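Local coordinates for protein putative oxidoreductase (Gluconobacter oxydans, PDB 3WJ7) that probably acts as a nicotinamide-dependent oxidoreductase of the short-chain dehydrogenase/reductase family, perhaps on aldehyde substrates, at residues E34-R39 and V223-A228; I53-A58 and G186-K191; Q149-Y154 and R296-M301; V256-G261 and P323-V328. All blocks are in the same frame, centred on the assembly; numbering follows the deposited sequence.

Interaction 1: residues E34-R39 and V223-A228; sequences EERGHR and VAEGHA
Arg36 NH1 donates to Glu225 OE1 at 2.8 Å, one half of an end-on salt bridge in which two guanidinium nitrogens each take one carboxylate oxygen. The other half, Arg36 NH2 to Glu225 OE2, is also 2.8 Å long and the straighter of the two, at 151° at the hydrogen. Both oxygens are approached from their syn sides, but the flat groups are turned 51° apart, so the fork is twisted rather than coplanar. Arginine suits the place because its chain, extended from CG to NE, spans from the end of one helix to the flank of helix 220-233. Glu225 answers by bending at chi2 (67°), which lifts its carboxylate to meet it. Beneath one guanidinium face sits the methyl of Ala228, whose CB is 3.5 Å from Arg36 NE; a residue as small as alanine lets the guanidinium come this close. Arg36 NE has a second acid, Glu232. A leucine in place of Arg36 would probably leave Glu225 and Glu232 without the cation they share. After Arg36, Gly37 ends helix 24-35 in a Schellman motif. Helix 24-35 packs through Val32 on Ala224 and Ala228, while helix 220-233 rests through Val223 and His227 on strands 120-124 and 176-185.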
loop_
_atom_site.group_PDB
_atom_site.type_symbol
_atom_site.label_atom_id
_atom_site.label_comp_id
_atom_site.label_asym_id
_atom_site.label_seq_id
_atom_site.Cartn_x
_atom_site.Cartn_y
_atom_site.Cartn_z
ATOM N N GLU A 34 0.522 19.946 33.269
ATOM C CA GLU A 34 1.173 19.812 34.560
ATOM C C GLU A 34 1.298 21.169 35.291
ATOM O O GLU A 34 1.000 21.241 36.478
ATOM C CB GLU A 34 2.538 19.166 34.405
ATOM C CG GLU A 34 3.213 18.831 35.728
ATOM C CD GLU A 34 2.806 17.470 36.261
ATOM O OE1 GLU A 34 2.662 16.524 35.435
ATOM O OE2 GLU A 34 2.643 17.346 37.503
ATOM N N GLU A 35 1.723 22.225 34.582
ATOM C CA GLU A 35 1.919 23.557 35.180
ATOM C C GLU A 35 0.580 24.193 35.527
ATOM O O GLU A 35 0.500 25.037 36.422
ATOM C CB GLU A 35 2.758 24.484 34.271
ATOM C CG GLU A 35 4.114 23.883 33.860
ATOM C CD GLU A 35 4.956 24.788 32.954
ATOM O OE1 GLU A 35 5.254 25.940 33.355
ATOM O OE2 GLU A 35 5.346 24.346 31.844
ATOM N N ARG A 36 -0.463 23.780 34.814
ATOM C CA ARG A 36 -1.833 24.079 35.203
ATOM C C ARG A 36 -2.405 23.169 36.344
ATOM O O ARG A 36 -3.567 23.307 36.717
ATOM C CB ARG A 36 -2.738 24.044 33.962
ATOM C CG ARG A 36 -3.126 25.416 33.401
ATOM C CD ARG A 36 -3.805 25.171 32.089
ATOM N NE ARG A 36 -4.119 26.310 31.227
ATOM C CZ ARG A 36 -3.251 27.042 30.518
ATOM N NH1 ARG A 36 -1.926 26.884 30.601
ATOM N NH2 ARG A 36 -3.729 27.978 29.719
ATOM N N GLY A 37 -1.586 22.246 36.868
ATOM C CA GLY A 37 -1.967 21.274 37.919
ATOM C C GLY A 37 -3.078 20.229 37.699
ATOM O O GLY A 37 -3.862 19.957 38.600
ATOM N N HIS A 38 -3.154 19.631 36.515
ATOM C CA HIS A 38 -3.936 18.413 36.339
ATOM C C HIS A 38 -3.179 17.262 36.948
ATOM O O HIS A 38 -1.952 17.316 37.045
ATOM C CB HIS A 38 -4.127 18.138 34.851
ATOM C CG HIS A 38 -5.018 19.127 34.186
ATOM N ND1 HIS A 38 -6.160 18.758 33.514
ATOM C CD2 HIS A 38 -4.968 20.478 34.135
ATOM C CE1 HIS A 38 -6.768 19.841 33.059
ATOM N NE2 HIS A 38 -6.068 20.899 33.429
ATOM N N ARG A 39 -3.887 16.216 37.346
ATOM C CA ARG A 39 -3.211 14.970 37.685
ATOM C C ARG A 39 -3.082 14.161 36.396
ATOM O O ARG A 39 -4.082 13.804 35.762
ATOM C CB ARG A 39 -3.963 14.158 38.758
ATOM C CG ARG A 39 -5.010 14.916 39.558
ATOM C CD ARG A 39 -5.486 14.048 40.721
ATOM N NE ARG A 39 -6.354 14.739 41.688
ATOM C CZ ARG A 39 -6.672 14.267 42.898
ATOM N NH1 ARG A 39 -6.196 13.097 43.319
ATOM N NH2 ARG A 39 -7.469 14.967 43.696
ATOM N N VAL A 223 1.093 25.552 20.363
ATOM C CA VAL A 223 0.198 24.436 20.136
ATOM C C VAL A 223 -0.264 23.880 21.475
ATOM O O VAL A 223 -1.468 23.646 21.694
ATOM C CB VAL A 223 0.926 23.306 19.389
ATOM C CG1 VAL A 223 0.095 22.021 19.358
ATOM C CG2 VAL A 223 1.269 23.766 17.991
ATOM N N ALA A 224 0.720 23.652 22.349
ATOM C CA ALA A 224 0.478 23.063 23.651
ATOM C C ALA A 224 -0.514 23.893 24.451
ATOM O O ALA A 224 -1.510 23.378 24.987
ATOM C CB ALA A 224 1.792 22.871 24.417
ATOM N N GLU A 225 -0.256 25.187 24.513
ATOM C CA GLU A 225 -1.064 26.077 25.311
ATOM C C GLU A 225 -2.470 26.044 24.715
ATOM O O GLU A 225 -3.479 25.934 25.447
ATOM C CB GLU A 225 -0.436 27.488 25.294
ATOM C CG GLU A 225 -1.331 28.646 25.759
ATOM C CD GLU A 225 -1.737 28.650 27.253
ATOM O OE1 GLU A 225 -1.169 27.890 28.093
ATOM O OE2 GLU A 225 -2.644 29.458 27.580
ATOM N N GLY A 226 -2.539 26.116 23.390
ATOM C CA GLY A 226 -3.828 26.106 22.703
ATOM C C GLY A 226 -4.679 24.882 23.034
ATOM O O GLY A 226 -5.905 24.975 23.051
ATOM N N HIS A 227 -4.051 23.734 23.309
ATOM C CA HIS A 227 -4.808 22.577 23.769
ATOM C C HIS A 227 -5.459 22.877 25.121
ATOM O O HIS A 227 -6.597 22.486 25.371
ATOM C CB HIS A 227 -3.918 21.346 23.934
ATOM C CG HIS A 227 -3.506 20.695 22.654
ATOM N ND1 HIS A 227 -3.911 19.422 22.307
ATOM C CD2 HIS A 227 -2.675 21.105 21.671
ATOM C CE1 HIS A 227 -3.377 19.094 21.143
ATOM N NE2 HIS A 227 -2.626 20.099 20.736
ATOM N N ALA A 228 -4.733 23.560 26.009
ATOM C CA ALA A 228 -5.273 23.813 27.340
ATOM C C ALA A 228 -6.473 24.736 27.230
ATOM O O ALA A 228 -7.515 24.517 27.873
ATOM C CB ALA A 228 -4.204 24.372 28.272
#

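Interaction 2: residues I53-A58 and G186-K191; sequences IAELNA and GPRDIK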
loop_
_atom_site.group_PDB
_atom_site.type_symbol
_atom_site.label_atom_id
_atom_site.label_comp_id
_atom_site.label_asym_id
_atom_site.label_seq_id
_atom_site.Cartn_x
_atom_site.Cartn_y
_atom_site.Cartn_z
ATOM N N ILE A 53 10.049 12.383 29.475
ATOM C CA ILE A 53 8.943 12.002 30.337
ATOM C C ILE A 53 9.306 12.146 31.806
ATOM O O ILE A 53 8.636 12.887 32.510
ATOM C CB ILE A 53 8.497 10.542 30.080
ATOM C CG1 ILE A 53 7.401 10.487 29.033
ATOM C CG2 ILE A 53 7.977 9.874 31.358
ATOM C CD1 ILE A 53 6.719 9.141 29.031
ATOM N N ALA A 54 10.346 11.442 32.271
ATOM C CA ALA A 54 10.606 11.315 33.719
ATOM C C ALA A 54 10.474 12.652 34.461
ATOM O O ALA A 54 10.093 12.682 35.625
ATOM C CB ALA A 54 11.949 10.649 33.988
ATOM N N GLU A 55 10.759 13.745 33.751
ATOM C CA GLU A 55 10.406 15.121 34.150
ATOM C C GLU A 55 9.038 15.306 34.814
ATOM O O GLU A 55 8.876 16.168 35.668
ATOM C CB GLU A 55 10.447 16.036 32.926
ATOM C CG GLU A 55 11.499 17.123 32.989
ATOM C CD GLU A 55 11.445 18.028 31.779
ATOM O OE1 GLU A 55 10.345 18.186 31.193
ATOM O OE2 GLU A 55 12.505 18.580 31.417
ATOM N N LEU A 56 8.055 14.519 34.398
ATOM C CA LEU A 56 6.688 14.664 34.887
ATOM C C LEU A 56 6.389 13.621 35.950
ATOM O O LEU A 56 6.558 12.428 35.726
ATOM C CB LEU A 56 5.697 14.510 33.731
ATOM C CG LEU A 56 5.951 15.277 32.427
ATOM C CD1 LEU A 56 5.354 14.535 31.243
ATOM C CD2 LEU A 56 5.408 16.692 32.515
ATOM N N ASN A 57 5.972 14.069 37.123
ATOM C CA ASN A 57 5.422 13.137 38.086
ATOM C C ASN A 57 4.092 12.755 37.467
ATOM O O ASN A 57 3.209 13.601 37.280
ATOM C CB ASN A 57 5.307 13.724 39.517
ATOM C CG ASN A 57 4.510 15.027 39.581
ATOM O OD1 ASN A 57 4.823 16.004 38.900
ATOM N ND2 ASN A 57 3.487 15.047 40.428
ATOM N N ALA A 58 3.995 11.495 37.060
ATOM C CA ALA A 58 2.848 11.049 36.289
ATOM C C ALA A 58 2.590 9.557 36.435
ATOM O O ALA A 58 3.524 8.737 36.415
ATOM C CB ALA A 58 3.036 11.419 34.825
ATOM N N GLY A 186 10.131 24.190 17.307
ATOM C CA GLY A 186 10.572 24.708 18.586
ATOM C C GLY A 186 11.652 23.889 19.232
ATOM O O GLY A 186 12.301 23.062 18.562
ATOM N N PRO A 187 11.858 24.103 20.534
ATOM C CA PRO A 187 12.925 23.376 21.214
ATOM C C PRO A 187 12.496 21.957 21.501
ATOM O O PRO A 187 11.314 21.638 21.394
ATOM C CB PRO A 187 13.135 24.182 22.506
ATOM C CG PRO A 187 11.839 24.855 22.752
ATOM C CD PRO A 187 11.286 25.160 21.376
ATOM N N ARG A 188 13.456 21.102 21.833
ATOM C CA ARG A 188 13.183 19.700 22.179
ATOM C C ARG A 188 12.705 18.870 20.992
ATOM O O ARG A 188 11.864 17.985 21.142
ATOM C CB ARG A 188 12.148 19.597 23.279
ATOM C CG ARG A 188 12.577 20.137 24.594
ATOM C CD ARG A 188 12.117 19.102 25.566
ATOM N NE ARG A 188 12.146 19.614 26.921
ATOM C CZ ARG A 188 12.178 18.836 27.993
ATOM N NH1 ARG A 188 12.193 17.506 27.855
ATOM N NH2 ARG A 188 12.198 19.393 29.194
ATOM N N ASP A 189 13.254 19.137 19.820
ATOM C CA ASP A 189 12.836 18.416 18.659
ATOM C C ASP A 189 13.812 17.259 18.467
ATOM O O ASP A 189 14.717 17.301 17.638
ATOM C CB ASP A 189 12.721 19.324 17.447
ATOM C CG ASP A 189 11.930 18.683 16.348
ATOM O OD1 ASP A 189 11.523 17.513 16.565
ATOM O OD2 ASP A 189 11.716 19.322 15.281
ATOM N N ILE A 190 13.559 16.222 19.255
ATOM C CA ILE A 190 14.497 15.167 19.577
ATOM C C ILE A 190 14.766 14.219 18.411
ATOM O O ILE A 190 15.915 13.923 18.101
ATOM C CB ILE A 190 13.969 14.447 20.826
ATOM C CG1 ILE A 190 14.244 15.353 22.045
ATOM C CG2 ILE A 190 14.518 13.023 20.928
ATOM C CD1 ILE A 190 13.425 15.062 23.279
ATOM N N LYS A 191 13.708 13.776 17.745
ATOM C CA LYS A 191 13.848 12.855 16.635
ATOM C C LYS A 191 14.488 13.492 15.411
ATOM O O LYS A 191 15.177 12.796 14.634
ATOM C CB LYS A 191 12.461 12.345 16.220
ATOM C CG LYS A 191 12.505 11.411 15.024
ATOM C CD LYS A 191 11.128 11.123 14.470
ATOM C CE LYS A 191 11.231 10.614 13.042
ATOM N NZ LYS A 191 10.516 9.311 12.947
#
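Glu55 and Arg188 reach toward each other from opposite directions and join in a salt bridge between Glu55 OE2 and Arg188 NH2. The modelled separation of 2.4 Å between these two atoms is too short to be taken literally, so the pairing is clearer than its length. A single nitrogen does the work: the same Arg188 NH2 lies 3.0 Å from Glu55 OE1, whereas Arg188 NH1 comes no nearer than 3.7 Å to Glu55 OE2. Guanidinium and carboxylate planes stand 78° apart, which rules out the flat fork of a two-nitrogen grip. OE2 nevertheless lies at the edge of the guanidinium, near its plane.

Long side chains are needed because the two backbones stay well separated. Glu55 is extended beyond CG, and Arg188 sets out with CG anti to its own carbonyl carbon (chi1 -66°) and bends once, at chi2, before straightening toward the acid. Farther out, Arg188 packs on Asn52 and on Trp334 of helix 324-337, contacts that help to steer its chain. Behind it, Asp189 centres an inverse gamma turn and bonds to Thr193. On the other side, Leu56 is buried against helix 24-35 and Leu42, fixing the backbone next to Glu55.

Arg31 also stands nearby, making a long, weak ion pair to Glu55 OE1 and lying close to Arg188. The carboxylate is thus close to two arginines; its negative charge would probably offset their mutual repulsion, and their positive charge would favour its ionised form; at the protein surface, solvent is likely to moderate the strength of such a pairing.

Interaction 3: residues Q149-Y154 and R296-M301; sequences QVIGIY and RETLAM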
loop_
_atom_site.group_PDB
_atom_site.type_symbol
_atom_site.label_atom_id
_atom_site.label_comp_id
_atom_site.label_asym_id
_atom_site.label_seq_id
_atom_site.Cartn_x
_atom_site.Cartn_y
_atom_site.Cartn_z
ATOM N N GLN A 149 -9.900 15.407 -3.073
ATOM C CA GLN A 149 -8.774 16.304 -3.235
ATOM C C GLN A 149 -7.622 16.114 -2.258
ATOM O O GLN A 149 -6.741 16.957 -2.189
ATOM C CB GLN A 149 -9.194 17.761 -3.352
ATOM C CG GLN A 149 -10.394 18.209 -2.549
ATOM C CD GLN A 149 -10.709 19.659 -2.861
ATOM O OE1 GLN A 149 -10.957 20.465 -1.966
ATOM N NE2 GLN A 149 -10.651 20.007 -4.146
ATOM N N VAL A 150 -7.590 15.005 -1.528
ATOM C CA VAL A 150 -6.473 14.792 -0.612
ATOM C C VAL A 150 -5.382 13.956 -1.277
ATOM O O VAL A 150 -5.677 13.036 -2.008
ATOM C CB VAL A 150 -6.953 14.209 0.712
ATOM C CG1 VAL A 150 -5.859 13.392 1.364
ATOM C CG2 VAL A 150 -7.440 15.335 1.611
ATOM N N ILE A 151 -4.121 14.314 -1.061
ATOM C CA ILE A 151 -3.093 13.906 -2.001
ATOM C C ILE A 151 -2.201 12.752 -1.533
ATOM O O ILE A 151 -1.884 11.835 -2.354
ATOM C CB ILE A 151 -2.347 15.145 -2.609
ATOM C CG1 ILE A 151 -3.055 15.570 -3.898
ATOM C CG2 ILE A 151 -0.874 14.907 -2.909
ATOM C CD1 ILE A 151 -3.911 14.494 -4.583
ATOM N N GLY A 152 -1.817 12.757 -0.247
ATOM C CA GLY A 152 -0.961 11.662 0.236
ATOM C C GLY A 152 -1.575 10.860 1.370
ATOM O O GLY A 152 -2.660 11.182 1.886
ATOM N N ILE A 153 -0.876 9.823 1.778
ATOM C CA ILE A 153 -1.397 8.959 2.771
ATOM C C ILE A 153 -1.363 9.695 4.100
ATOM O O ILE A 153 -2.288 9.577 4.865
ATOM C CB ILE A 153 -0.684 7.573 2.759
ATOM C CG1 ILE A 153 -1.236 6.757 1.584
ATOM C CG2 ILE A 153 -1.065 6.764 3.993
ATOM C CD1 ILE A 153 -0.324 5.674 1.008
ATOM N N TYR A 154 -0.346 10.518 4.343
ATOM C CA TYR A 154 -0.277 11.258 5.591
ATOM C C TYR A 154 -1.523 12.116 5.771
ATOM O O TYR A 154 -2.141 12.090 6.810
ATOM C CB TYR A 154 0.997 12.138 5.748
ATOM C CG TYR A 154 0.868 13.092 6.963
ATOM C CD1 TYR A 154 0.921 12.597 8.287
ATOM C CD2 TYR A 154 0.615 14.471 6.787
ATOM C CE1 TYR A 154 0.742 13.431 9.386
ATOM C CE2 TYR A 154 0.456 15.311 7.881
ATOM C CZ TYR A 154 0.520 14.793 9.177
ATOM O OH TYR A 154 0.380 15.644 10.271
ATOM N N ARG A 296 -0.025 15.195 -13.180
ATOM C CA ARG A 296 -0.493 16.603 -13.244
ATOM C C ARG A 296 -1.608 16.942 -12.265
ATOM O O ARG A 296 -1.550 17.976 -11.603
ATOM C CB ARG A 296 -0.948 16.981 -14.641
ATOM C CG ARG A 296 0.181 16.877 -15.653
ATOM C CD ARG A 296 -0.358 16.991 -17.057
ATOM N NE ARG A 296 -1.207 15.852 -17.384
ATOM C CZ ARG A 296 -1.705 15.607 -18.587
ATOM N NH1 ARG A 296 -1.456 16.433 -19.577
ATOM N NH2 ARG A 296 -2.444 14.523 -18.785
ATOM N N GLU A 297 -2.614 16.080 -12.155
ATOM C CA GLU A 297 -3.730 16.272 -11.205
ATOM C C GLU A 297 -3.215 16.295 -9.757
ATOM O O GLU A 297 -3.755 16.972 -8.894
ATOM C CB GLU A 297 -4.837 15.187 -11.403
ATOM C CG GLU A 297 -6.200 15.506 -10.758
ATOM C CD GLU A 297 -7.046 14.275 -10.343
ATOM O OE1 GLU A 297 -6.785 13.650 -9.271
ATOM O OE2 GLU A 297 -8.014 13.947 -11.077
ATOM N N THR A 298 -2.150 15.557 -9.497
ATOM C CA THR A 298 -1.529 15.570 -8.179
ATOM C C THR A 298 -0.809 16.877 -7.893
ATOM O O THR A 298 -1.047 17.516 -6.867
ATOM C CB THR A 298 -0.645 14.320 -7.958
ATOM O OG1 THR A 298 -1.448 13.406 -7.223
ATOM C CG2 THR A 298 0.601 14.585 -7.091
ATOM N N LEU A 299 0.050 17.273 -8.819
ATOM C CA LEU A 299 0.774 18.501 -8.720
ATOM C C LEU A 299 -0.126 19.730 -8.517
ATOM O O LEU A 299 0.242 20.648 -7.789
ATOM C CB LEU A 299 1.641 18.656 -9.956
ATOM C CG LEU A 299 2.626 19.814 -9.940
ATOM C CD1 LEU A 299 3.688 19.684 -8.850
ATOM C CD2 LEU A 299 3.276 19.917 -11.298
ATOM N N ALA A 300 -1.311 19.743 -9.127
ATOM C CA ALA A 300 -2.175 20.921 -9.060
ATOM C C ALA A 300 -2.781 21.088 -7.678
ATOM O O ALA A 300 -3.146 22.186 -7.311
ATOM C CB ALA A 300 -3.253 20.892 -10.138
ATOM N N MET A 301 -2.863 20.020 -6.907
ATOM C CA MET A 301 -3.322 20.117 -5.531
ATOM C C MET A 301 -2.207 20.561 -4.606
ATOM O O MET A 301 -2.378 21.455 -3.766
ATOM C CB MET A 301 -3.835 18.755 -5.032
ATOM C CG MET A 301 -4.937 18.108 -5.870
ATOM S SD MET A 301 -6.458 19.082 -5.977
ATOM C CE MET A 301 -6.656 19.630 -4.276
#
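The turn that leads into helix 153-172, with Gly152 at its N-cap, packs against helix 296-302 through Ile151 and Gln149, which meet Met301 and Thr298. No hydrogen bond crosses; the join is van der Waals contact. Ile151 points at the helix, and its CG1 lies 3.5 Å from Met301 CB and 3.7 Å from Met301 CG. The tip of Ile151, CD1, reaches Thr298 as well, 3.8 Å from Thr298 OG1. A branched isoleucine can thus touch two positions one helical turn apart.

Met301 supplies the flexible partner. Its CG stands anti to the carbonyl carbon (chi1 -56°), and further bends at chi2 and chi3 curl the thioether round, carrying the methyl CE to the side chain and backbone of Gln149. There CE is 3.3 Å from Gln149 CB and 3.4 Å from Gln149 O, with the two side chains crossing at about a right angle. An alanine in place of Met301 would lose everything beyond CB and is likely to leave a gap beside Gln149 and Ile151.

Two other copies of the protein pack on this contact. Trp91 of the second subunit packs on Ile151 and Thr298, and Phe288 of the third subunit on Thr298 and Leu299. Arg296, one turn before Ala300, is bridged both to Glu282 of its own chain and to Asp201 of the second subunit.

The turn runs directly into Tyr154, the first residue of a Tyr-x-x-x-Lys sequence, the signature of the short-chain dehydrogenase/reductase family.

Interaction 4: residues V256-G261 and P323-V328; sequences VSQIAG and PARDAV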
loop_
_atom_site.group_PDB
_atom_site.type_symbol
_atom_site.label_atom_id
_atom_site.label_comp_id
_atom_site.label_asym_id
_atom_site.label_seq_id
_atom_site.Cartn_x
_atom_site.Cartn_y
_atom_site.Cartn_z
ATOM N N VAL A 256 16.288 31.066 9.010
ATOM C CA VAL A 256 17.210 30.052 9.535
ATOM C C VAL A 256 18.643 30.501 9.278
ATOM O O VAL A 256 19.447 30.571 10.189
ATOM C CB VAL A 256 16.971 28.615 8.937
ATOM C CG1 VAL A 256 18.025 27.635 9.410
ATOM C CG2 VAL A 256 15.608 28.060 9.313
ATOM N N SER A 257 18.945 30.817 8.033
ATOM C CA SER A 257 20.297 31.156 7.654
ATOM C C SER A 257 20.822 32.401 8.297
ATOM O O SER A 257 21.997 32.427 8.676
ATOM C CB SER A 257 20.401 31.285 6.156
ATOM O OG SER A 257 20.116 30.006 5.615
ATOM N N GLN A 258 19.975 33.431 8.393
ATOM C CA GLN A 258 20.405 34.679 9.018
ATOM C C GLN A 258 20.648 34.513 10.530
ATOM O O GLN A 258 21.654 34.994 11.015
ATOM C CB GLN A 258 19.540 35.897 8.627
ATOM C CG GLN A 258 18.454 36.361 9.588
ATOM C CD GLN A 258 17.382 37.213 8.884
ATOM O OE1 GLN A 258 16.674 37.997 9.526
ATOM N NE2 GLN A 258 17.257 37.060 7.561
ATOM N N ILE A 259 19.777 33.782 11.228
ATOM C CA ILE A 259 19.946 33.448 12.636
ATOM C C ILE A 259 21.158 32.522 12.878
ATOM O O ILE A 259 21.862 32.641 13.901
ATOM C CB ILE A 259 18.691 32.758 13.207
ATOM C CG1 ILE A 259 17.464 33.672 13.183
ATOM C CG2 ILE A 259 18.910 32.347 14.656
ATOM C CD1 ILE A 259 16.158 32.904 13.070
ATOM N N ALA A 260 21.400 31.592 11.959
ATOM C CA ALA A 260 22.477 30.632 12.151
ATOM C C ALA A 260 23.806 31.166 11.631
ATOM O O ALA A 260 24.803 30.439 11.653
ATOM C CB ALA A 260 22.143 29.320 11.473
ATOM N N GLY A 261 23.817 32.422 11.162
ATOM C CA GLY A 261 25.003 33.033 10.518
ATOM C C GLY A 261 25.568 32.288 9.296
ATOM O O GLY A 261 26.792 32.200 9.129
ATOM N N PRO A 323 5.514 34.878 17.211
ATOM C CA PRO A 323 5.755 34.774 15.753
ATOM C C PRO A 323 6.706 33.629 15.369
ATOM O O PRO A 323 7.343 33.032 16.259
ATOM C CB PRO A 323 6.360 36.130 15.406
ATOM C CG PRO A 323 6.932 36.654 16.692
ATOM C CD PRO A 323 6.089 36.104 17.801
ATOM N N ALA A 324 6.798 33.329 14.065
ATOM C CA ALA A 324 7.562 32.163 13.565
ATOM C C ALA A 324 9.056 32.264 13.873
ATOM O O ALA A 324 9.718 31.260 14.129
ATOM C CB ALA A 324 7.364 31.977 12.071
ATOM N N ARG A 325 9.583 33.483 13.841
ATOM C CA ARG A 325 10.967 33.692 14.154
ATOM C C ARG A 325 11.295 33.247 15.574
ATOM O O ARG A 325 12.378 32.774 15.845
ATOM C CB ARG A 325 11.361 35.137 13.885
ATOM C CG ARG A 325 12.502 35.657 14.748
ATOM C CD ARG A 325 12.984 37.012 14.278
ATOM N NE ARG A 325 13.896 36.840 13.160
ATOM C CZ ARG A 325 13.603 37.170 11.916
ATOM N NH1 ARG A 325 12.423 37.715 11.650
ATOM N NH2 ARG A 325 14.494 36.961 10.963
ATOM N N ASP A 326 10.353 33.352 16.481
ATOM C CA ASP A 326 10.619 32.893 17.836
ATOM C C ASP A 326 10.788 31.364 17.876
ATOM O O ASP A 326 11.668 30.839 18.591
ATOM C CB ASP A 326 9.524 33.380 18.804
ATOM C CG ASP A 326 9.656 34.898 19.181
ATOM O OD1 ASP A 326 10.405 35.671 18.511
ATOM O OD2 ASP A 326 8.981 35.320 20.168
ATOM N N ALA A 327 9.950 30.658 17.113
ATOM C CA ALA A 327 10.005 29.209 17.112
ATOM C C ALA A 327 11.277 28.680 16.486
ATOM O O ALA A 327 11.866 27.709 17.003
ATOM C CB ALA A 327 8.807 28.606 16.414
ATOM N N VAL A 328 11.679 29.300 15.387
ATOM C CA VAL A 328 12.877 28.913 14.652
ATOM C C VAL A 328 14.142 29.169 15.491
ATOM O O VAL A 328 15.036 28.325 15.557
ATOM C CB VAL A 328 12.967 29.696 13.305
ATOM C CG1 VAL A 328 14.298 29.471 12.613
ATOM C CG2 VAL A 328 11.802 29.349 12.390
#
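Val256, Ile259 and Val328 form the apolar part of this helix-to-helix contact. One methyl of Val328 meets both partners: its CG1, anti to the backbone N (chi1 172°), lies 3.8 Å from Val256 CG2 and 3.9 Å from Ile259 CD1. The valines cross at about a right angle, their beta-branched side chains meeting methyl to methyl, with the CA atoms of Val256 and Val328 6.8 Å apart. Ile259, a longer residue, bridges the greater distance from the next turn.

The polar part lies toward solvent. Gln258 OE1 stands 2.8 Å from Arg325 NH2, yet the angle is too poor for a hydrogen bond, although the amide and guanidinium planes are only 26° apart. Long, flexible chains suit this exposed edge: Arg325 turns at chi3 to bring its guanidinium over to the glutamine.

Gly261 leaves helix 249-259 through a Schellman motif, where its positive phi is easily borne, and Pro323 is the N-cap of helix 324-337. A bound mercury ion lies about 6 Å from the side chain of Val256. That valine also packs on Ile199 and Cys202 of helix 194-203 and on Ile332, so helix 249-259 packs against both helix 194-203 and helix 324-337.

Overall arrangement
Interactions 1 and 2 are neighbours, their centres 14 Å apart, and they touch where Glu34 meets Leu56; helix 24-35 of the nucleotide-binding Rossmann half serves both. Along the chain, interaction 2 falls between the two segments of interaction 1. Interaction 3 lies on the opposite side of the chain's centre, about 35 Å from interaction 1 between centres, and its segments alternate with those of interactions 1, 2 and 4. Interaction 4 comes after interactions 1 and 2 in sequence. The nearest atoms of interactions 2 and 4 are about 4 Å apart without touching, but a later part of helix 324-337 packs on the loop 186-191. The C-terminal region is thereby tied back to the Rossmann core, while interaction 3 faces other subunits.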